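Local coordinates for uncharacterized protein AbaSI (Acinetobacter baumannii, PDB 4PAR) that recognises 5-hydroxymethylcytosine in DNA, probably through its SRA-like domain, and cuts the DNA, probably with its VSR-endonuclease-like domain, at residues G68-D74 and H118-N124; V30-I34 and D61-P65; N231-N236 and E247-D251; K55-T60 and P95-Q101. The protein carries 3 engineered substitutions. One frame throughout, in Å; residues are numbered along the deposited sequence.

Three of the four contacts belong to the endonuclease-like N-terminal region, and one to the SRA-like region. Interactions 1 and 2 reach the same sheet: their centres are about 9 Å apart, and strands 57-64 and 69-74 are neighbours in it. Interaction 4 uses the first half of strand 57-64, and its centre lies about 14 Å from that of interaction 1. Glu-72 OE2 joins them, 2.6 Å from Leu-96 N, as does His-70 ND1, 2.7 Å from Thr-60 OG1. Interaction 3 stands apart, its centre about 35 Å from that of interaction 1. Its nearest atom is about 5 Å from the bound DNA, against about 12, 14 and 18 Å for interactions 4, 2 and 1.

Interaction 1. Residues G68-D74 and H118-N124; sequences GIHIEVD and HKIFRVN
Gly-68-Asp-74 and His-118-Asn-124 are joined by a ladder of backbone bonds that runs from Lys-119 N to Gly-68 O at one end to Asp-74 N to Val-123 O at the other. The short strand axes approach to 4.6 Å at an angle of 26°, a parallel pair. The imidazoles of His-70 and His-118 meet rim to rim, centroids 5.4 Å apart, with a weak hydrogen bond of 3.4 Å between His-70 NE2 and His-118 ND1. On the face bearing His-70, Glu-72 and Arg-122, the last two side chains run alongside each other and form a salt bridge, OE1 of Glu-72 being 3.1 Å from NE of Arg-122. Carboxylate and guanidinium planes are 50° apart, and the hydrogen bond within the bridge is weak. Ile-120 CG2 lies 4.1 Å above the centre of the Arg-122 guanidinium plane. The pair forms one flank of the mixed sheet of a PD-(D/E)XK nuclease fold, to whose clan the family belongs, with 119-124 outermost within the chain. On the sheet's other face, with CG1 of Ile-69 beside the backbone N (chi1 -67°), CG2 meets the in-plane edge of Phe-121, 3.8 Å from CD2. Lys-119 CG lies over one face of this ring. Farther out, Glu-72 OE2 accepts a bond from Leu-96 N, and His-70 ND1 is bonded to Thr-60 OG1. Helix 136-159 covers Ile-71 and Phe-121 through Ile-146, while Val-29 of helix 26-37 touches Val-73 and Val-123.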
# COMPACT_ATOMS: atom_id res chain seq x y z
N GLY F 68 2.66 33.60 -8.97
CA GLY F 68 1.68 33.57 -7.90
C GLY F 68 0.26 33.54 -8.43
O GLY F 68 -0.60 34.27 -7.95
N ILE F 69 0.00 32.69 -9.42
CA ILE F 69 -1.32 32.63 -10.03
C ILE F 69 -1.97 31.26 -9.92
O ILE F 69 -1.35 30.24 -10.23
CB ILE F 69 -1.28 33.01 -11.52
CG1 ILE F 69 -0.90 34.48 -11.67
CG2 ILE F 69 -2.62 32.73 -12.17
CD1 ILE F 69 -1.16 35.03 -13.05
N HIS F 70 -3.22 31.22 -9.49
CA HIS F 70 -3.95 29.97 -9.43
C HIS F 70 -5.11 29.96 -10.40
O HIS F 70 -5.62 31.01 -10.80
CB HIS F 70 -4.48 29.69 -8.03
CG HIS F 70 -3.41 29.50 -7.01
ND1 HIS F 70 -3.02 28.25 -6.56
CD2 HIS F 70 -2.65 30.40 -6.33
CE1 HIS F 70 -2.08 28.39 -5.65
NE2 HIS F 70 -1.83 29.68 -5.49
N ILE F 71 -5.50 28.76 -10.79
CA ILE F 71 -6.66 28.54 -11.61
C ILE F 71 -7.47 27.42 -10.97
O ILE F 71 -6.96 26.33 -10.68
CB ILE F 71 -6.29 28.19 -13.05
CG1 ILE F 71 -5.64 29.40 -13.71
CG2 ILE F 71 -7.51 27.76 -13.82
CD1 ILE F 71 -4.50 29.05 -14.63
N GLU F 72 -8.74 27.73 -10.74
CA GLU F 72 -9.69 26.80 -10.14
C GLU F 72 -10.87 26.56 -11.07
O GLU F 72 -11.50 27.50 -11.55
CB GLU F 72 -10.18 27.36 -8.80
CG GLU F 72 -11.23 26.50 -8.13
CD GLU F 72 -11.80 27.16 -6.89
OE1 GLU F 72 -12.24 28.33 -6.99
OE2 GLU F 72 -11.81 26.51 -5.82
N VAL F 73 -11.16 25.29 -11.33
CA VAL F 73 -12.38 24.93 -12.03
C VAL F 73 -13.56 24.96 -11.05
O VAL F 73 -13.52 24.30 -10.00
CB VAL F 73 -12.28 23.53 -12.66
CG1 VAL F 73 -13.65 23.05 -13.11
CG2 VAL F 73 -11.28 23.54 -13.82
N ASP F 74 -14.58 25.75 -11.37
CA ASP F 74 -15.81 25.78 -10.59
C ASP F 74 -16.88 24.93 -11.26
O ASP F 74 -17.32 25.21 -12.38
CB ASP F 74 -16.35 27.21 -10.39
CG ASP F 74 -17.56 27.27 -9.44
OD1 ASP F 74 -18.11 26.20 -9.08
OD2 ASP F 74 -17.98 28.38 -9.06
N HIS F 118 -1.61 35.97 -3.68
CA HIS F 118 -1.84 35.26 -4.94
C HIS F 118 -3.21 35.58 -5.53
O HIS F 118 -4.17 35.82 -4.79
CB HIS F 118 -1.70 33.75 -4.74
CG HIS F 118 -0.37 33.32 -4.20
ND1 HIS F 118 -0.15 32.06 -3.69
CD2 HIS F 118 0.81 33.98 -4.09
CE1 HIS F 118 1.11 31.96 -3.29
NE2 HIS F 118 1.71 33.11 -3.52
N LYS F 119 -3.31 35.59 -6.85
CA LYS F 119 -4.58 35.78 -7.54
C LYS F 119 -5.19 34.43 -7.90
O LYS F 119 -4.46 33.49 -8.23
CB LYS F 119 -4.40 36.63 -8.79
CG LYS F 119 -5.69 36.91 -9.56
CD LYS F 119 -6.72 37.62 -8.68
CE LYS F 119 -8.04 37.82 -9.42
NZ LYS F 119 -7.89 38.68 -10.62
N ILE F 120 -6.51 34.32 -7.83
CA ILE F 120 -7.19 33.11 -8.28
C ILE F 120 -8.16 33.41 -9.41
O ILE F 120 -9.07 34.23 -9.27
CB ILE F 120 -7.97 32.43 -7.14
CG1 ILE F 120 -6.99 31.79 -6.16
CG2 ILE F 120 -8.90 31.37 -7.71
CD1 ILE F 120 -7.64 30.82 -5.20
N PHE F 121 -7.94 32.75 -10.54
CA PHE F 121 -8.86 32.84 -11.66
C PHE F 121 -9.77 31.63 -11.66
O PHE F 121 -9.34 30.52 -11.36
CB PHE F 121 -8.11 32.94 -12.98
CG PHE F 121 -7.36 34.22 -13.15
CD1 PHE F 121 -8.02 35.39 -13.49
CD2 PHE F 121 -5.98 34.26 -12.97
CE1 PHE F 121 -7.33 36.57 -13.65
CE2 PHE F 121 -5.29 35.44 -13.13
CZ PHE F 121 -5.96 36.60 -13.47
N ARG F 122 -11.03 31.83 -12.00
CA ARG F 122 -11.97 30.73 -11.98
C ARG F 122 -12.48 30.40 -13.37
O ARG F 122 -12.50 31.25 -14.26
CB ARG F 122 -13.14 31.05 -11.05
CG ARG F 122 -12.78 30.83 -9.61
CD ARG F 122 -13.90 31.18 -8.65
NE ARG F 122 -13.38 31.22 -7.29
CZ ARG F 122 -12.85 32.31 -6.74
NH1 ARG F 122 -12.80 33.45 -7.42
NH2 ARG F 122 -12.39 32.26 -5.50
N VAL F 123 -12.86 29.14 -13.57
CA VAL F 123 -13.51 28.75 -14.80
C VAL F 123 -14.87 28.11 -14.51
O VAL F 123 -14.94 27.07 -13.87
CB VAL F 123 -12.65 27.80 -15.61
CG1 VAL F 123 -13.30 27.54 -16.97
CG2 VAL F 123 -11.25 28.38 -15.78
N ASN F 124 -15.94 28.75 -14.98
CA ASN F 124 -17.29 28.27 -14.72
C ASN F 124 -17.77 27.37 -15.85
O ASN F 124 -18.00 27.83 -16.96
CB ASN F 124 -18.25 29.44 -14.54
CG ASN F 124 -17.77 30.40 -13.49
OD1 ASN F 124 -17.12 31.40 -13.80
ND2 ASN F 124 -18.08 30.11 -12.23

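Interaction 2. Residues V30-I34 and D61-P65; sequences VSRII and DLYFP
Phe-64 presents its CZ atom to Ile-34, whose CD1 methyl lies 4.0 Å away in an oblique approach. The other ring, of Tyr-63, belongs to the opposite side of the strand: Pro-65 N sits over one of its faces, toward the rim, and the ring stacks with that of His-70. The main contact with the helix is made by Leu-62. Its CG is directed away from the backbone N (chi1 -176°), which carries the two methyls out toward residues 30-34. CD1 meets Val-30 CG1 at 3.8 Å. The Leu-62 and Ile-33 side chains slide past each other in opposite directions, with Leu-62 CD2 3.7 Å from Ile-33 CG2 and also 3.8 Å from Ile-34 CD1. Ile-34 CD1 therefore touches both leucine methyls and the phenyl ring. At the near end, Val-30 CG2 rests against Asp-61 CB at 4.1 Å, while the carboxylate turns away to a salt bridge of OD2 with Lys-23 NZ; the same oxygen also accepts from Val-73 N. Every cross-contact is apolar and buried, consistent with the 10.4 Å separation of the short helix and strand axes. Asp-61 and Leu-62 both face Ile-71, a classic beta bulge at the corner of the chain. Helix 26-37 thus lies over strand 57-64, with Ile-71 of strand 69-74 and Phe-44 adding to the same layer; helix 136-159 flanks it through Ile-143 and Ile-150, and Arg-32 on the helix bonds Asn-38 of the second subunit.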
# COMPACT_ATOMS: atom_id res chain seq x y z
N VAL F 30 -7.38 22.36 -17.43
CA VAL F 30 -5.97 22.53 -17.14
C VAL F 30 -5.11 22.17 -18.35
O VAL F 30 -4.24 22.95 -18.74
CB VAL F 30 -5.54 21.68 -15.93
CG1 VAL F 30 -4.02 21.74 -15.75
CG2 VAL F 30 -6.26 22.16 -14.67
N SER F 31 -5.38 21.02 -18.95
CA SER F 31 -4.56 20.59 -20.08
C SER F 31 -4.67 21.61 -21.21
O SER F 31 -3.66 21.94 -21.85
CB SER F 31 -4.97 19.20 -20.56
OG SER F 31 -6.28 19.19 -21.09
N ARG F 32 -5.88 22.12 -21.44
CA ARG F 32 -6.04 23.10 -22.51
C ARG F 32 -5.29 24.39 -22.19
O ARG F 32 -4.64 24.96 -23.07
CB ARG F 32 -7.51 23.40 -22.79
CG ARG F 32 -7.68 24.32 -23.99
CD ARG F 32 -9.12 24.52 -24.40
NE ARG F 32 -9.23 25.62 -25.36
CZ ARG F 32 -9.16 25.48 -26.68
NH1 ARG F 32 -8.98 24.28 -27.22
NH2 ARG F 32 -9.28 26.54 -27.46
N ILE F 33 -5.35 24.83 -20.94
CA ILE F 33 -4.60 26.02 -20.53
C ILE F 33 -3.11 25.85 -20.80
O ILE F 33 -2.48 26.69 -21.44
CB ILE F 33 -4.78 26.36 -19.03
CG1 ILE F 33 -6.19 26.90 -18.78
CG2 ILE F 33 -3.75 27.38 -18.57
CD1 ILE F 33 -6.43 27.26 -17.34
N ILE F 34 -2.55 24.74 -20.32
CA ILE F 34 -1.13 24.48 -20.51
C ILE F 34 -0.74 24.42 -21.98
O ILE F 34 0.19 25.12 -22.39
CB ILE F 34 -0.70 23.19 -19.83
CG1 ILE F 34 -1.00 23.27 -18.34
CG2 ILE F 34 0.78 22.97 -20.05
CD1 ILE F 34 -0.29 24.42 -17.65
N ASP F 61 -6.47 23.68 -8.76
CA ASP F 61 -6.27 22.75 -9.86
C ASP F 61 -5.01 23.04 -10.66
O ASP F 61 -4.28 22.12 -11.02
CB ASP F 61 -7.49 22.78 -10.78
CG ASP F 61 -8.75 22.29 -10.09
OD1 ASP F 61 -8.69 21.22 -9.44
OD2 ASP F 61 -9.79 22.98 -10.19
N LEU F 62 -4.75 24.31 -10.95
CA LEU F 62 -3.50 24.67 -11.61
C LEU F 62 -2.80 25.83 -10.89
O LEU F 62 -3.45 26.78 -10.48
CB LEU F 62 -3.75 25.01 -13.08
CG LEU F 62 -2.53 25.33 -13.93
CD1 LEU F 62 -1.64 24.11 -14.05
CD2 LEU F 62 -2.94 25.82 -15.30
N TYR F 63 -1.48 25.74 -10.72
CA TYR F 63 -0.73 26.76 -9.96
C TYR F 63 0.61 27.14 -10.59
O TYR F 63 1.46 26.28 -10.81
CB TYR F 63 -0.50 26.27 -8.53
CG TYR F 63 0.44 27.12 -7.70
CD1 TYR F 63 0.35 28.51 -7.71
CD2 TYR F 63 1.39 26.54 -6.88
CE1 TYR F 63 1.19 29.29 -6.93
CE2 TYR F 63 2.23 27.30 -6.10
CZ TYR F 63 2.13 28.67 -6.13
OH TYR F 63 2.98 29.43 -5.35
N PHE F 64 0.79 28.42 -10.87
CA PHE F 64 2.07 28.96 -11.32
C PHE F 64 2.72 29.74 -10.18
O PHE F 64 2.27 30.83 -9.83
CB PHE F 64 1.89 29.87 -12.54
CG PHE F 64 1.22 29.20 -13.70
CD1 PHE F 64 1.96 28.46 -14.61
CD2 PHE F 64 -0.14 29.32 -13.88
CE1 PHE F 64 1.34 27.86 -15.69
CE2 PHE F 64 -0.77 28.71 -14.95
CZ PHE F 64 -0.02 27.98 -15.85
N PRO F 65 3.78 29.16 -9.59
CA PRO F 65 4.51 29.69 -8.43
C PRO F 65 5.26 30.97 -8.73
O PRO F 65 5.32 31.85 -7.87
CB PRO F 65 5.49 28.56 -8.09
CG PRO F 65 4.90 27.34 -8.71
CD PRO F 65 4.27 27.82 -9.97

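Interaction 3. Residues N231-N236 and E247-D251; sequences NKDWIN and EKSTD
Trp-234 starts its contact with Glu-247-Asp-251 at CB, which lies 3.1 Å from Lys-248 O and also packs on Ser-249 CA. CG, held between the backbone N and the carbonyl carbon (chi1 58°), remains 3.8 Å from Lys-248 O and turns the indole away from the backbone of 248-249. At the far six-membered end, CZ3 is 4.0 Å from Glu-247 OE2, with CE3 and CH2 only slightly farther. That oxygen stands over one indole face near the rim, the carboxylate plane being 86° from the ring plane, and Asp-233 OD1 lies over the opposite face. Just before the tryptophan, Asp-233 O takes three donors. Thr-250 N comes in nearly straight, 3.1 Å from Asp-233 O with an N-H...O angle of 169°. Thr-250 OG1 approaches from above the carbonyl plane, 2.9 Å from Asp-233 O, whereas Ser-249 OG is more modestly tilted at 3.2 Å from that oxygen. These three bonds tie Asp-233 O to residues 249-250. Farther along, Lys-248 N makes a weak bond to Ile-235 O, and Asn-236 OD1 sits 3.5 Å from Glu-247 CG. The ends of these two side chains are held elsewhere: Asn-236 ND2 donates to Arg-227 O, and Glu-247 OE1 forms a salt bridge with Arg-269. Asn-236 and Glu-247 are an antiparallel, non-hydrogen-bonded pair, so the contact continues the hairpin of strands 236-238 and 244-247 into its flanking loops, within an SRA-like domain of the PUA clan and close to the bound DNA.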
# COMPACT_ATOMS: atom_id res chain seq x y z
N ASN F 231 3.30 16.09 15.59
CA ASN F 231 3.84 14.75 15.42
C ASN F 231 4.25 14.18 16.76
O ASN F 231 3.87 14.71 17.81
CB ASN F 231 5.01 14.74 14.44
CG ASN F 231 6.23 15.48 14.96
OD1 ASN F 231 6.12 16.60 15.45
ND2 ASN F 231 7.40 14.86 14.84
N LYS F 232 5.01 13.09 16.74
CA LYS F 232 5.32 12.32 17.94
C LYS F 232 5.94 13.13 19.08
O LYS F 232 5.38 13.17 20.18
CB LYS F 232 6.26 11.16 17.58
CG LYS F 232 7.41 11.53 16.64
CD LYS F 232 8.52 10.49 16.67
CE LYS F 232 9.73 10.95 15.87
NZ LYS F 232 10.86 9.98 15.97
N ASP F 233 7.07 13.78 18.84
CA ASP F 233 7.78 14.46 19.92
C ASP F 233 7.25 15.86 20.26
O ASP F 233 7.14 16.20 21.44
CB ASP F 233 9.29 14.53 19.61
CG ASP F 233 9.57 15.07 18.23
OD1 ASP F 233 9.86 16.28 18.11
OD2 ASP F 233 9.53 14.28 17.26
N TRP F 234 6.90 16.67 19.26
CA TRP F 234 6.42 18.02 19.56
C TRP F 234 5.37 18.60 18.61
O TRP F 234 5.16 18.10 17.51
CB TRP F 234 7.62 18.98 19.67
CG TRP F 234 8.51 19.10 18.47
CD1 TRP F 234 8.16 19.00 17.16
CD2 TRP F 234 9.92 19.38 18.49
NE1 TRP F 234 9.26 19.19 16.36
CE2 TRP F 234 10.35 19.42 17.15
CE3 TRP F 234 10.86 19.59 19.51
CZ2 TRP F 234 11.68 19.66 16.80
CZ3 TRP F 234 12.18 19.83 19.16
CH2 TRP F 234 12.58 19.86 17.82
N ILE F 235 4.69 19.65 19.07
CA ILE F 235 3.60 20.30 18.35
C ILE F 235 4.00 21.64 17.76
O ILE F 235 4.32 22.58 18.49
CB ILE F 235 2.38 20.54 19.27
CG1 ILE F 235 1.74 19.21 19.70
CG2 ILE F 235 1.35 21.42 18.59
CD1 ILE F 235 0.62 19.38 20.71
N ASN F 236 3.97 21.74 16.44
CA ASN F 236 4.29 23.00 15.78
C ASN F 236 3.12 23.49 14.93
O ASN F 236 2.33 22.68 14.44
CB ASN F 236 5.54 22.84 14.92
CG ASN F 236 6.77 22.48 15.74
OD1 ASN F 236 6.89 22.89 16.90
ND2 ASN F 236 7.67 21.71 15.15
N GLU F 247 6.08 27.00 18.41
CA GLU F 247 6.77 25.78 18.82
C GLU F 247 6.43 25.39 20.27
O GLU F 247 6.43 26.24 21.17
CB GLU F 247 8.29 25.92 18.67
CG GLU F 247 9.05 24.63 19.00
CD GLU F 247 10.54 24.73 18.75
OE1 GLU F 247 11.04 25.86 18.53
OE2 GLU F 247 11.22 23.68 18.79
N LYS F 248 6.16 24.10 20.45
CA LYS F 248 5.79 23.51 21.72
C LYS F 248 6.38 22.10 21.75
O LYS F 248 7.18 21.76 20.89
CB LYS F 248 4.26 23.48 21.89
CG LYS F 248 3.79 23.20 23.30
CD LYS F 248 2.32 22.78 23.36
CE LYS F 248 1.89 22.48 24.80
NZ LYS F 248 0.42 22.54 25.03
N SER F 249 5.98 21.30 22.73
CA SER F 249 6.34 19.88 22.78
C SER F 249 5.25 19.10 23.51
O SER F 249 4.44 19.67 24.23
CB SER F 249 7.69 19.68 23.46
OG SER F 249 7.95 18.30 23.68
N THR F 250 5.24 17.78 23.32
CA THR F 250 4.26 16.92 23.96
C THR F 250 4.43 16.92 25.48
O THR F 250 3.46 17.11 26.21
CB THR F 250 4.37 15.47 23.44
OG1 THR F 250 5.71 15.00 23.61
CG2 THR F 250 3.99 15.41 21.97
N ASP F 251 5.66 16.70 25.94
CA ASP F 251 5.98 16.80 27.36
C ASP F 251 6.13 18.26 27.76
O ASP F 251 6.89 19.00 27.13
CB ASP F 251 7.25 16.02 27.69
CG ASP F 251 7.07 14.52 27.61
OD1 ASP F 251 6.25 14.06 26.79
OD2 ASP F 251 7.75 13.80 28.38

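Interaction 4. Residues K55-T60 and P95-Q101; sequences KKIALT and PLYSISQ
Lys-56 and Ser-98 supply the polar side-chain bond, NZ donating to OG over 3.1 Å. A bend at chi3 (56°) swings the lysine end toward the serine, and NZ has a second partner in the salt bridge with Glu-86 OE2. The backbone adds one bond, Ile-99 N to Ile-57 O at 2.9 Å, with a bent N-H...O angle of 136°. Ala-58 and Ser-98 form a single bridge, and the short strand axes pass 4.7 Å apart with their N-to-C directions at 136°, so the two strands touch at a crossing and do not continue as a regular ladder. Apolar contacts flank it. Ala-58 CB packs on Pro-95 CG at 3.5 Å, and Thr-60 CG2 reaches Pro-95 CB at 4.0 Å. Leu-59 and Ile-99 cross at about a right angle, CD2 of the leucine being 3.8 Å from CD1 of the isoleucine. Strand 97-99 pairs with 85-87, through Ser-98 and Glu-86, and this small sheet leans on strand 57-64 of the main sheet; Val-50 of strand 45-51 touches Ala-58 and Pro-95, Met-85 touches Leu-59 and Ile-99, and helix 101-104 begins one residue after the strand, with Ser-100 at its N-cap position.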
# COMPACT_ATOMS: atom_id res chain seq x y z
N LYS F 55 -7.61 27.90 9.18
CA LYS F 55 -7.05 26.57 9.48
C LYS F 55 -7.48 25.45 8.53
O LYS F 55 -7.00 24.33 8.64
CB LYS F 55 -7.41 26.04 10.87
CG LYS F 55 -8.78 25.32 10.94
CD LYS F 55 -9.04 24.74 12.30
CE LYS F 55 -10.47 24.16 12.44
NZ LYS F 55 -11.57 25.15 12.69
N LYS F 56 -8.41 25.71 7.61
CA LYS F 56 -8.86 24.64 6.73
C LYS F 56 -7.89 24.47 5.56
O LYS F 56 -7.26 25.43 5.12
CB LYS F 56 -10.29 24.90 6.19
CG LYS F 56 -11.39 24.70 7.23
CD LYS F 56 -12.77 25.01 6.65
CE LYS F 56 -13.05 24.19 5.41
NZ LYS F 56 -14.39 24.48 4.84
N ILE F 57 -7.76 23.24 5.06
CA ILE F 57 -6.86 22.97 3.94
C ILE F 57 -7.63 22.86 2.63
O ILE F 57 -8.57 22.07 2.52
CB ILE F 57 -6.03 21.70 4.16
CG1 ILE F 57 -5.37 21.72 5.54
CG2 ILE F 57 -4.99 21.53 3.06
CD1 ILE F 57 -4.62 20.46 5.87
N ALA F 58 -7.21 23.64 1.65
CA ALA F 58 -7.86 23.69 0.35
C ALA F 58 -6.91 23.25 -0.74
O ALA F 58 -5.77 22.90 -0.46
CB ALA F 58 -8.37 25.08 0.07
N LEU F 59 -7.37 23.25 -1.99
CA LEU F 59 -6.50 22.92 -3.11
C LEU F 59 -6.91 23.61 -4.40
O LEU F 59 -8.09 23.87 -4.64
CB LEU F 59 -6.47 21.40 -3.33
CG LEU F 59 -7.78 20.63 -3.48
CD1 LEU F 59 -8.31 20.68 -4.90
CD2 LEU F 59 -7.55 19.19 -3.05
N THR F 60 -5.93 23.92 -5.23
CA THR F 60 -6.21 24.54 -6.51
C THR F 60 -5.74 23.63 -7.65
O THR F 60 -4.75 22.92 -7.52
CB THR F 60 -5.55 25.92 -6.63
OG1 THR F 60 -4.17 25.82 -6.27
CG2 THR F 60 -6.22 26.88 -5.70
N PRO F 95 -9.68 29.65 -2.78
CA PRO F 95 -10.46 28.67 -3.55
C PRO F 95 -11.83 28.36 -2.95
O PRO F 95 -12.07 28.62 -1.77
CB PRO F 95 -9.56 27.43 -3.52
CG PRO F 95 -8.69 27.61 -2.34
CD PRO F 95 -8.43 29.08 -2.26
N LEU F 96 -12.72 27.82 -3.77
CA LEU F 96 -14.07 27.48 -3.32
C LEU F 96 -14.13 26.07 -2.73
O LEU F 96 -15.07 25.72 -2.02
CB LEU F 96 -15.06 27.59 -4.47
CG LEU F 96 -15.60 28.95 -4.93
CD1 LEU F 96 -14.73 30.10 -4.49
CD2 LEU F 96 -15.76 28.96 -6.44
N TYR F 97 -13.11 25.26 -3.01
CA TYR F 97 -13.14 23.85 -2.64
C TYR F 97 -12.15 23.56 -1.53
O TYR F 97 -10.98 23.93 -1.63
CB TYR F 97 -12.82 22.96 -3.83
CG TYR F 97 -13.77 23.10 -5.00
CD1 TYR F 97 -13.59 24.09 -5.95
CD2 TYR F 97 -14.84 22.22 -5.16
CE1 TYR F 97 -14.44 24.22 -7.02
CE2 TYR F 97 -15.70 22.34 -6.24
CZ TYR F 97 -15.49 23.35 -7.16
OH TYR F 97 -16.34 23.50 -8.24
N SER F 98 -12.61 22.89 -0.49
CA SER F 98 -11.77 22.61 0.67
C SER F 98 -11.87 21.15 1.09
O SER F 98 -12.59 20.37 0.48
CB SER F 98 -12.16 23.53 1.83
OG SER F 98 -13.55 23.44 2.09
N ILE F 99 -11.14 20.79 2.13
CA ILE F 99 -11.14 19.42 2.62
C ILE F 99 -11.71 19.38 4.03
O ILE F 99 -11.48 20.31 4.81
CB ILE F 99 -9.72 18.82 2.64
CG1 ILE F 99 -8.99 19.16 1.34
CG2 ILE F 99 -9.76 17.32 2.86
CD1 ILE F 99 -9.69 18.64 0.10
N SER F 100 -12.44 18.33 4.36
CA SER F 100 -12.95 18.16 5.72
C SER F 100 -11.81 18.12 6.73
O SER F 100 -10.78 17.49 6.48
CB SER F 100 -13.81 16.89 5.83
OG SER F 100 -13.30 15.86 5.00
N GLN F 101 -11.99 18.80 7.86
CA GLN F 101 -10.96 18.90 8.89
C GLN F 101 -10.46 17.54 9.36
O GLN F 101 -9.31 17.41 9.79
CB GLN F 101 -11.47 19.70 10.10
CG GLN F 101 -11.51 21.21 9.89
CD GLN F 101 -12.70 21.67 9.06
OE1 GLN F 101 -13.16 20.98 8.15
NE2 GLN F 101 -13.22 22.86 9.38